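Local coordinates for protein IroE-like serine hydrolase (Shewanella oneidensis, PDB 3GFF) that probably hydrolyses ester bonds, as an IroE-like serine hydrolase of the esterase D family with an alpha/beta-hydrolase fold, at residues Tyr43-Leu48 against Lys75-Gly80; Asn139-His144 against Ser163-Leu168; Gly147-Met152 against Thr170-Asp175; Lys195-Ala200 against Leu235-Lys240. All coordinates share one frame; numbering follows the deposited sequence.

Contact 1 (Tyr43-Leu48 against Lys75-Gly80)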
# COMPACT_ATOMS: atom_id res chain seq x y z
N TYR A 43 12.45 -19.86 -3.01
CA TYR A 43 11.33 -18.91 -3.09
C TYR A 43 10.88 -18.58 -4.52
O TYR A 43 11.63 -18.76 -5.48
CB TYR A 43 11.78 -17.60 -2.43
CG TYR A 43 12.17 -17.80 -0.98
CD1 TYR A 43 11.21 -17.77 0.03
CD2 TYR A 43 13.48 -18.08 -0.63
CE1 TYR A 43 11.55 -17.99 1.35
CE2 TYR A 43 13.85 -18.29 0.70
CZ TYR A 43 12.88 -18.26 1.68
OH TYR A 43 13.22 -18.49 2.99
N PRO A 44 9.63 -18.12 -4.67
CA PRO A 44 9.22 -17.61 -5.97
C PRO A 44 9.93 -16.30 -6.26
O PRO A 44 10.48 -15.67 -5.35
CB PRO A 44 7.72 -17.34 -5.82
CG PRO A 44 7.39 -17.60 -4.40
CD PRO A 44 8.56 -18.03 -3.65
N VAL A 45 9.88 -15.87 -7.51
CA VAL A 45 10.53 -14.62 -7.88
C VAL A 45 9.50 -13.72 -8.50
O VAL A 45 8.82 -14.10 -9.46
CB VAL A 45 11.70 -14.84 -8.87
CG1 VAL A 45 12.46 -13.46 -9.13
CG2 VAL A 45 12.67 -15.92 -8.35
N VAL A 46 9.37 -12.51 -7.94
CA VAL A 46 8.43 -11.51 -8.47
C VAL A 46 9.28 -10.47 -9.18
O VAL A 46 10.07 -9.73 -8.58
CB VAL A 46 7.49 -10.91 -7.37
CG1 VAL A 46 6.60 -9.84 -7.95
CG2 VAL A 46 6.55 -12.01 -6.76
N TYR A 47 9.15 -10.46 -10.49
CA TYR A 47 9.87 -9.47 -11.33
C TYR A 47 9.03 -8.23 -11.52
O TYR A 47 7.93 -8.32 -12.03
CB TYR A 47 10.19 -10.07 -12.69
CG TYR A 47 11.29 -11.13 -12.69
CD1 TYR A 47 10.99 -12.46 -12.44
CD2 TYR A 47 12.61 -10.81 -13.03
CE1 TYR A 47 11.94 -13.42 -12.50
CE2 TYR A 47 13.58 -11.77 -13.07
CZ TYR A 47 13.24 -13.08 -12.80
OH TYR A 47 14.16 -14.09 -12.84
N LEU A 48 9.53 -7.06 -11.10
CA LEU A 48 8.82 -5.80 -11.24
C LEU A 48 9.48 -4.93 -12.35
O LEU A 48 10.67 -4.63 -12.27
CB LEU A 48 8.85 -5.00 -9.92
CG LEU A 48 8.46 -5.73 -8.62
CD1 LEU A 48 8.73 -4.79 -7.46
CD2 LEU A 48 6.95 -6.24 -8.64
N LYS A 75 6.68 -15.55 1.40
CA LYS A 75 7.94 -14.85 1.16
C LYS A 75 8.35 -14.98 -0.31
O LYS A 75 8.18 -16.01 -0.90
CB LYS A 75 9.02 -15.43 2.07
CG LYS A 75 8.76 -15.26 3.59
CD LYS A 75 8.95 -13.84 3.99
CE LYS A 75 8.95 -13.63 5.53
NZ LYS A 75 7.65 -13.92 6.17
N VAL A 76 8.87 -13.92 -0.92
CA VAL A 76 9.33 -13.97 -2.31
C VAL A 76 10.67 -13.24 -2.47
O VAL A 76 11.06 -12.49 -1.59
CB VAL A 76 8.35 -13.29 -3.27
CG1 VAL A 76 6.94 -13.97 -3.17
CG2 VAL A 76 8.25 -11.78 -2.96
N ILE A 77 11.35 -13.52 -3.58
CA ILE A 77 12.55 -12.82 -4.04
C ILE A 77 11.97 -11.75 -4.98
O ILE A 77 11.18 -12.07 -5.86
CB ILE A 77 13.51 -13.76 -4.83
CG1 ILE A 77 14.14 -14.81 -3.89
CG2 ILE A 77 14.63 -12.96 -5.55
CD1 ILE A 77 14.87 -15.93 -4.57
N ILE A 78 12.29 -10.48 -4.72
CA ILE A 78 11.79 -9.38 -5.53
C ILE A 78 12.91 -8.88 -6.44
O ILE A 78 14.00 -8.56 -5.94
CB ILE A 78 11.30 -8.20 -4.68
CG1 ILE A 78 10.40 -8.71 -3.55
CG2 ILE A 78 10.52 -7.20 -5.56
CD1 ILE A 78 9.92 -7.66 -2.61
N VAL A 79 12.67 -8.90 -7.75
CA VAL A 79 13.61 -8.39 -8.73
C VAL A 79 13.00 -7.17 -9.42
O VAL A 79 11.98 -7.29 -10.06
CB VAL A 79 13.98 -9.45 -9.78
CG1 VAL A 79 14.95 -8.84 -10.81
CG2 VAL A 79 14.64 -10.61 -9.11
N GLY A 80 13.61 -5.99 -9.24
CA GLY A 80 13.20 -4.75 -9.92
C GLY A 80 14.10 -4.48 -11.12
O GLY A 80 15.32 -4.39 -10.98
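V79 splits its side chain between two partners on strand 43-48, on the sheet face that also carries V45, Y47 and I77. CG1 stands anti to the backbone N (chi1 179°), which leaves CG2 to meet V45 CG1 at 3.6 Å, the two valines crossing at a slant. V79 CB and CG1 lie alongside Y47, with CB 3.8 Å from Y47 CD2; both side chains point the same way and the ring is met obliquely. On the other face L48, paired in register with G80, slants back to I78, L48 CD1 touching I78 CG2 at 3.6 Å. V76 CG1 rests against P44 CG at 3.9 Å, nearly at a right angle, and against V46 CG2 as well. Where the segments begin, Y43 and K75 run side by side, K75 CB lying 3.7 Å from Y43 CE1 and K75 O sitting at the ring edge near its plane; the Y43 hydroxyl bonds to Q300.

Between the faces, four parallel-strand bonds run nearly straight. I77 and V79 each give N and accept through O, as in the 2.7 Å bond from L48 N to V79 O. Helix 51-65, the crossover of this beta-alpha-beta unit, packs on L48 and I78, while helix 114-132 packs on Y47 and V79. Backbone polarity is met largely by the strand bonds, while the side chains cohere by buried apolar contact, without charge pairing across the strands.

Contact 2 (Asn139-His144 against Ser163-Leu168); sequences NVLVGH and SAYLAL
In the beta-alpha-beta unit that carries the probable nucleophile elbow, H144 and L168 meet at the C-terminal ends of the parallel strands 138-144 and 164-168. Their side chains cross at about a right angle: L168 CB lies at the H144 ring edge, in plane, 3.9 Å from CD2, while L168 O approaches CD2 obliquely at 3.1 Å. A chi1 of 169° extends the ring beyond the strand, and its NE2 bonds to the carbonyl of H247, the presumed catalytic histidine. A leucine in place of H144 would probably leave that carbonyl without its donor and H247 less firmly positioned.

Behind H144, V142 CG1 crosses to L168 CD1 at 3.8 Å and V140 CG2 meets A164 CB at 3.9 Å. On the other face L141 CB touches Y165 CD1, also at 3.9 Å. Five backbone bonds join the segments, among them G143 N to L166 O at 175°. At the far end, water 1 accepts from N139 N at 2.8 Å and is also bonded to S163 OG.

Helix 146-156 covers L141 and Y165, helix 250-263 packs on V140, A164, L166 and H144, and strands 43-48 and 195-201 flank the pair within the sheet.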
# COMPACT_ATOMS: atom_id res chain seq x y z
N ASN A 139 7.52 -18.04 -11.13
CA ASN A 139 7.94 -16.70 -11.53
C ASN A 139 6.73 -15.85 -11.91
O ASN A 139 5.90 -16.29 -12.73
CB ASN A 139 8.89 -16.77 -12.72
CG ASN A 139 10.09 -17.60 -12.44
OD1 ASN A 139 10.89 -17.29 -11.56
ND2 ASN A 139 10.23 -18.70 -13.19
N VAL A 140 6.69 -14.64 -11.37
CA VAL A 140 5.59 -13.69 -11.56
C VAL A 140 6.13 -12.41 -12.21
O VAL A 140 7.17 -11.95 -11.84
CB VAL A 140 4.91 -13.34 -10.18
CG1 VAL A 140 3.80 -12.27 -10.32
CG2 VAL A 140 4.37 -14.61 -9.52
N LEU A 141 5.42 -11.88 -13.20
CA LEU A 141 5.80 -10.62 -13.86
C LEU A 141 4.73 -9.60 -13.52
O LEU A 141 3.51 -9.87 -13.70
CB LEU A 141 5.95 -10.77 -15.39
CG LEU A 141 6.39 -9.53 -16.22
CD1 LEU A 141 7.76 -9.00 -15.78
CD2 LEU A 141 6.41 -9.88 -17.71
N VAL A 142 5.18 -8.43 -13.01
CA VAL A 142 4.31 -7.30 -12.67
C VAL A 142 4.65 -6.10 -13.60
O VAL A 142 5.76 -5.55 -13.57
CB VAL A 142 4.44 -6.88 -11.16
CG1 VAL A 142 3.51 -5.70 -10.82
CG2 VAL A 142 4.18 -8.07 -10.22
N GLY A 143 3.71 -5.74 -14.46
CA GLY A 143 3.87 -4.66 -15.41
C GLY A 143 2.75 -3.65 -15.24
O GLY A 143 1.58 -4.03 -15.12
N HIS A 144 3.12 -2.37 -15.20
CA HIS A 144 2.19 -1.27 -15.06
C HIS A 144 2.36 -0.34 -16.25
O HIS A 144 3.50 -0.10 -16.70
CB HIS A 144 2.51 -0.51 -13.77
CG HIS A 144 1.80 0.79 -13.63
ND1 HIS A 144 2.43 1.99 -13.84
CD2 HIS A 144 0.50 1.08 -13.35
CE1 HIS A 144 1.57 2.97 -13.65
NE2 HIS A 144 0.38 2.45 -13.38
N SER A 163 4.60 -17.94 -14.89
CA SER A 163 3.29 -18.63 -14.73
C SER A 163 2.16 -17.65 -14.42
O SER A 163 0.98 -17.97 -14.60
CB SER A 163 3.34 -19.70 -13.64
OG SER A 163 3.87 -19.17 -12.44
N ALA A 164 2.52 -16.46 -13.97
CA ALA A 164 1.53 -15.46 -13.52
C ALA A 164 1.94 -14.09 -13.93
O ALA A 164 3.13 -13.72 -13.85
CB ALA A 164 1.38 -15.49 -11.94
N TYR A 165 0.94 -13.30 -14.28
CA TYR A 165 1.13 -11.93 -14.70
C TYR A 165 0.15 -10.98 -14.01
O TYR A 165 -1.04 -11.28 -13.83
CB TYR A 165 0.91 -11.81 -16.22
CG TYR A 165 1.81 -12.68 -17.08
CD1 TYR A 165 3.05 -12.23 -17.46
CD2 TYR A 165 1.40 -13.92 -17.54
CE1 TYR A 165 3.88 -12.99 -18.24
CE2 TYR A 165 2.23 -14.70 -18.36
CZ TYR A 165 3.48 -14.21 -18.70
OH TYR A 165 4.38 -14.88 -19.49
N LEU A 166 0.68 -9.83 -13.66
CA LEU A 166 -0.05 -8.73 -13.10
C LEU A 166 0.08 -7.62 -14.10
O LEU A 166 1.19 -7.12 -14.31
CB LEU A 166 0.47 -8.29 -11.72
CG LEU A 166 -0.25 -8.98 -10.54
CD1 LEU A 166 0.13 -10.43 -10.45
CD2 LEU A 166 -0.00 -8.23 -9.22
N ALA A 167 -1.04 -7.27 -14.74
CA ALA A 167 -1.09 -6.19 -15.75
C ALA A 167 -1.89 -5.03 -15.15
O ALA A 167 -3.09 -5.10 -15.03
CB ALA A 167 -1.71 -6.69 -17.04
N LEU A 168 -1.18 -3.99 -14.72
CA LEU A 168 -1.76 -2.86 -13.98
C LEU A 168 -1.96 -1.63 -14.89
O LEU A 168 -1.04 -0.90 -15.22
CB LEU A 168 -0.88 -2.54 -12.77
CG LEU A 168 -0.47 -3.76 -11.90
CD1 LEU A 168 0.49 -3.38 -10.72
CD2 LEU A 168 -1.72 -4.50 -11.43
O HOH W 1 6.53 -19.87 -13.06

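Contact 3 (Gly147-Met152 against Thr170-Asp175); sequences GGLVAM and TSLWFD. With IMD (imidazole), chain D.
S171 OG is held by two partners, N1 of a bound imidazole and S145 OG, while the carbonyl of the same residue rests on L149. The imidazole N1 donates to S171 OG at 3.2 Å with an angle of 150°, and it also lies at the indole edge of W173, in the ring plane, 3.2 Å from NE1. The imidazole probably came from the crystallisation liquor. L149 spreads its two methyls about S171 O, with CD1 and CD2 each 3.5 Å from it, and CD1 goes on to touch F174 CB at 3.8 Å, the side chains crossing at about a right angle.

The segments belong to the alpha/beta-hydrolase core: helix 146-156 follows the probable nucleophile elbow, on which S145 is the presumed nucleophile, and 170-175 is the loop leaving strand 164-168. An inverse gamma turn centred on S171 leads into a type I turn from S171 to F174, closed by F174 N to S171 O at 3.1 Å.

T170 turns CG2 onto the helix backbone, 3.6 Å from G148 C, and G148 CA lies 3.8 Å from T170 OG1. Selenomethionine M152, bent at chi2 (-48°), brings CE to within 3.9 Å of T170 OG1, and its CG approaches L172 CD2. Helix 215-230 adds F223 against M152 and L172, and Y179 of helix 178-189 packs on L149 and M152.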
# COMPACT_ATOMS: atom_id res chain seq x y z
N GLY A 147 4.59 -1.10 -19.15
CA GLY A 147 5.09 -2.40 -18.63
C GLY A 147 3.99 -3.47 -18.65
O GLY A 147 4.27 -4.67 -18.71
N GLY A 148 2.73 -3.05 -18.59
CA GLY A 148 1.59 -3.96 -18.71
C GLY A 148 1.58 -4.66 -20.07
O GLY A 148 1.11 -5.77 -20.18
N LEU A 149 2.09 -3.97 -21.10
CA LEU A 149 2.15 -4.49 -22.46
C LEU A 149 3.18 -5.59 -22.56
O LEU A 149 3.04 -6.45 -23.40
CB LEU A 149 2.51 -3.39 -23.48
CG LEU A 149 1.47 -2.33 -23.75
CD1 LEU A 149 2.08 -1.17 -24.52
CD2 LEU A 149 0.30 -2.97 -24.52
N VAL A 150 4.22 -5.53 -21.71
CA VAL A 150 5.25 -6.57 -21.65
C VAL A 150 4.61 -7.87 -21.12
O VAL A 150 4.84 -8.96 -21.66
CB VAL A 150 6.42 -6.17 -20.76
CG1 VAL A 150 7.40 -7.35 -20.62
CG2 VAL A 150 7.12 -4.92 -21.28
N ALA A 151 3.82 -7.73 -20.05
CA ALA A 151 3.03 -8.85 -19.49
C ALA A 151 2.16 -9.44 -20.57
O ALA A 151 2.20 -10.65 -20.79
CB ALA A 151 2.18 -8.39 -18.30
N MSE A 152 1.43 -8.61 -21.31
CA MSE A 152 0.52 -9.11 -22.37
C MSE A 152 1.27 -9.87 -23.44
O MSE A 152 0.80 -10.91 -23.88
CB MSE A 152 -0.26 -7.96 -23.03
CG MSE A 152 -1.29 -7.25 -22.12
SE MSE A 152 -2.45 -8.50 -21.13
CE MSE A 152 -3.71 -7.33 -20.36
N THR A 170 -2.87 -1.52 -18.08
CA THR A 170 -2.10 -1.74 -19.34
C THR A 170 -2.42 -0.67 -20.39
O THR A 170 -3.59 -0.35 -20.62
CB THR A 170 -2.46 -3.11 -19.91
OG1 THR A 170 -2.22 -4.09 -18.90
CG2 THR A 170 -1.63 -3.44 -21.20
N SER A 171 -1.37 -0.15 -21.03
CA SER A 171 -1.50 0.85 -22.09
C SER A 171 -1.89 0.16 -23.44
O SER A 171 -1.12 0.21 -24.41
CB SER A 171 -0.17 1.60 -22.24
OG SER A 171 0.25 2.20 -21.00
N LEU A 172 -3.06 -0.47 -23.47
CA LEU A 172 -3.58 -1.17 -24.65
C LEU A 172 -3.84 -0.21 -25.81
O LEU A 172 -3.97 -0.64 -26.96
CB LEU A 172 -4.87 -1.95 -24.31
CG LEU A 172 -4.76 -3.15 -23.34
CD1 LEU A 172 -6.16 -3.81 -23.04
CD2 LEU A 172 -3.85 -4.19 -23.93
N TRP A 173 -3.96 1.08 -25.52
CA TRP A 173 -4.11 2.08 -26.57
C TRP A 173 -2.89 2.12 -27.52
O TRP A 173 -2.99 2.54 -28.70
CB TRP A 173 -4.37 3.46 -25.98
CG TRP A 173 -3.25 3.94 -25.11
CD1 TRP A 173 -3.18 3.84 -23.77
CD2 TRP A 173 -2.02 4.56 -25.54
NE1 TRP A 173 -2.00 4.39 -23.32
CE2 TRP A 173 -1.26 4.81 -24.39
CE3 TRP A 173 -1.50 4.92 -26.79
CZ2 TRP A 173 -0.01 5.41 -24.43
CZ3 TRP A 173 -0.25 5.49 -26.84
CH2 TRP A 173 0.48 5.75 -25.66
N PHE A 174 -1.74 1.62 -27.05
CA PHE A 174 -0.56 1.70 -27.86
C PHE A 174 -0.75 0.89 -29.14
O PHE A 174 -1.11 -0.29 -29.09
CB PHE A 174 0.70 1.29 -27.12
CG PHE A 174 1.92 1.37 -27.98
CD1 PHE A 174 2.53 2.56 -28.21
CD2 PHE A 174 2.36 0.26 -28.65
CE1 PHE A 174 3.61 2.65 -29.05
CE2 PHE A 174 3.46 0.33 -29.48
CZ PHE A 174 4.09 1.52 -29.67
N ASP A 175 -0.52 1.54 -30.27
CA ASP A 175 -0.64 0.94 -31.59
C ASP A 175 -1.96 0.21 -31.75
O ASP A 175 -2.01 -0.86 -32.35
CB ASP A 175 0.57 0.03 -31.87
CG ASP A 175 0.59 -0.51 -33.31
OD1 ASP A 175 -0.04 0.11 -34.19
OD2 ASP A 175 1.24 -1.53 -33.58
N1 IMD D . -0.27 5.37 -20.76
C2 IMD D . -1.54 5.67 -20.35
N3 IMD D . -1.55 6.95 -19.87
C4 IMD D . -0.29 7.45 -19.96
C5 IMD D . 0.52 6.45 -20.53

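Contact 4 (Lys195-Ala200 against Leu235-Lys240); sequences KQLFMA and LGFMAK
L197 and F237 form the apolar centre, lying side by side and pointing the same way, with L197 CD2 3.6 Å from F237 CD1. L197 CG and M199 CG both sit at the F237 ring edge, in its plane. Selenomethionine M199 crosses the phenyl at a slant to make a Met-aromatic contact: SE is 4.8 Å from the F237 ring centroid and 79° off the normal, hence at the edge. The chi1 of F237 (171°) swings the ring along its own strand toward M199. With an alanine in place of F237, L197 CD2 would probably face a gap and M199 SE lose its aromatic edge.

The other face repeats the chemistry more loosely. Selenomethionine M238 lies alongside F198, with CG 3.8 Å from F198 CD1 and SE at the ring edge, 5.5 Å from the F198 centroid. Back on the face of L197 and F237, L235 CD1 reaches K195 CB at 3.8 Å, and M199 CB meets A239 CB at 4.0 Å.

Five backbone bonds tie the parallel strands, from G236 N to K195 O at 2.9 Å through to K240 N to M199 O. The lysines mark the polar edge: K195 NZ bonds to F162 O, and K240 NZ has a long, weak ion pair with D257.

Strand 235-241 is the outermost on this side of the sheet within the chain. Helix 215-230, part of the connection between the two strands, covers L197, M199 and F237; helix 146-156 touches K195, M199 and L235, and strand 164-168 borders 195-201 on the inner side.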
# COMPACT_ATOMS: atom_id res chain seq x y z
N LYS A 195 -1.81 -20.82 -17.10
CA LYS A 195 -1.37 -19.47 -16.88
C LYS A 195 -2.37 -18.74 -16.00
O LYS A 195 -3.48 -19.23 -15.77
CB LYS A 195 -1.20 -18.77 -18.23
CG LYS A 195 -0.23 -19.49 -19.18
CD LYS A 195 1.20 -19.41 -18.68
CE LYS A 195 2.16 -20.10 -19.60
NZ LYS A 195 3.55 -19.86 -19.18
N GLN A 196 -1.91 -17.62 -15.47
CA GLN A 196 -2.68 -16.70 -14.63
C GLN A 196 -2.44 -15.25 -15.04
O GLN A 196 -1.33 -14.86 -15.31
CB GLN A 196 -2.38 -16.90 -13.14
CG GLN A 196 -3.08 -18.19 -12.56
CD GLN A 196 -2.68 -18.49 -11.12
OE1 GLN A 196 -1.70 -19.16 -10.88
NE2 GLN A 196 -3.48 -18.06 -10.17
N LEU A 197 -3.53 -14.49 -15.10
CA LEU A 197 -3.51 -13.08 -15.46
C LEU A 197 -4.46 -12.33 -14.51
O LEU A 197 -5.59 -12.77 -14.27
CB LEU A 197 -3.99 -12.85 -16.90
CG LEU A 197 -4.18 -11.37 -17.28
CD1 LEU A 197 -2.85 -10.59 -17.35
CD2 LEU A 197 -4.93 -11.27 -18.59
N PHE A 198 -3.96 -11.24 -13.95
CA PHE A 198 -4.77 -10.32 -13.14
C PHE A 198 -4.67 -8.99 -13.82
O PHE A 198 -3.56 -8.54 -14.13
CB PHE A 198 -4.26 -10.22 -11.69
CG PHE A 198 -4.90 -9.10 -10.88
CD1 PHE A 198 -6.09 -9.31 -10.20
CD2 PHE A 198 -4.28 -7.86 -10.79
CE1 PHE A 198 -6.67 -8.30 -9.46
CE2 PHE A 198 -4.85 -6.85 -10.05
CZ PHE A 198 -6.06 -7.07 -9.38
N MSE A 199 -5.80 -8.36 -14.09
CA MSE A 199 -5.81 -6.99 -14.63
C MSE A 199 -6.37 -5.98 -13.61
O MSE A 199 -7.45 -6.19 -13.04
CB MSE A 199 -6.66 -6.89 -15.91
CG MSE A 199 -6.07 -7.59 -17.09
SE MSE A 199 -7.26 -7.58 -18.61
CE MSE A 199 -7.44 -5.63 -18.86
N ALA A 200 -5.64 -4.88 -13.40
CA ALA A 200 -6.14 -3.77 -12.58
C ALA A 200 -6.57 -2.77 -13.63
O ALA A 200 -5.83 -2.56 -14.61
CB ALA A 200 -5.05 -3.15 -11.67
N LEU A 235 -6.31 -20.63 -18.51
CA LEU A 235 -6.00 -19.33 -17.96
C LEU A 235 -6.93 -18.95 -16.81
O LEU A 235 -8.16 -18.85 -17.00
CB LEU A 235 -6.14 -18.25 -19.03
CG LEU A 235 -5.80 -16.80 -18.63
CD1 LEU A 235 -4.31 -16.54 -18.48
CD2 LEU A 235 -6.40 -15.84 -19.69
N GLY A 236 -6.33 -18.74 -15.63
CA GLY A 236 -7.05 -18.22 -14.45
C GLY A 236 -6.97 -16.71 -14.62
O GLY A 236 -5.88 -16.14 -14.70
N PHE A 237 -8.12 -16.06 -14.71
CA PHE A 237 -8.18 -14.65 -14.98
C PHE A 237 -9.02 -13.92 -13.98
O PHE A 237 -10.07 -14.41 -13.50
CB PHE A 237 -8.77 -14.42 -16.38
CG PHE A 237 -9.06 -12.96 -16.69
CD1 PHE A 237 -8.03 -12.05 -16.84
CD2 PHE A 237 -10.36 -12.52 -16.89
CE1 PHE A 237 -8.29 -10.73 -17.09
CE2 PHE A 237 -10.64 -11.19 -17.18
CZ PHE A 237 -9.61 -10.30 -17.27
N MSE A 238 -8.56 -12.75 -13.62
CA MSE A 238 -9.46 -11.88 -12.90
C MSE A 238 -9.06 -10.41 -13.05
O MSE A 238 -7.89 -10.10 -13.20
CB MSE A 238 -9.66 -12.42 -11.49
CG MSE A 238 -8.89 -11.90 -10.41
SE MSE A 238 -10.10 -10.88 -9.37
CE MSE A 238 -11.77 -11.75 -9.86
N ALA A 239 -10.07 -9.55 -13.15
CA ALA A 239 -9.88 -8.11 -13.27
C ALA A 239 -10.62 -7.39 -12.14
O ALA A 239 -11.58 -7.93 -11.58
CB ALA A 239 -10.38 -7.60 -14.64
N LYS A 240 -10.12 -6.23 -11.77
CA LYS A 240 -10.78 -5.36 -10.82
C LYS A 240 -10.71 -3.94 -11.34
O LYS A 240 -9.65 -3.49 -11.75
CB LYS A 240 -10.22 -5.46 -9.39
CG LYS A 240 -10.94 -4.51 -8.40
CD LYS A 240 -10.50 -4.62 -6.93
CE LYS A 240 -11.46 -5.46 -6.07
NZ LYS A 240 -10.98 -5.45 -4.66

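Overall arrangement
Contacts 1, 2 and 4 pair strands of one mixed sheet in the order 77-81, 43-48, 138-144, 164-168, 195-201, 235-241. Contacts 1 and 2 have centres about 11 Å apart and contacts 2 and 4 about 9 Å; each pair is joined by probable backbone bonds, V45 O with V140 N and A167 N with F198 O among them. Contact 1 closes before the others open, and contact 4 opens last. Contacts 2 and 3 interleave along the chain through helix 146-156, their centres about 12 Å apart, while M152 CE also touches M199 SE of contact 4. The elbow and loop of the probable active site thus lie at the C-terminal ends of the sheet's parallel strands.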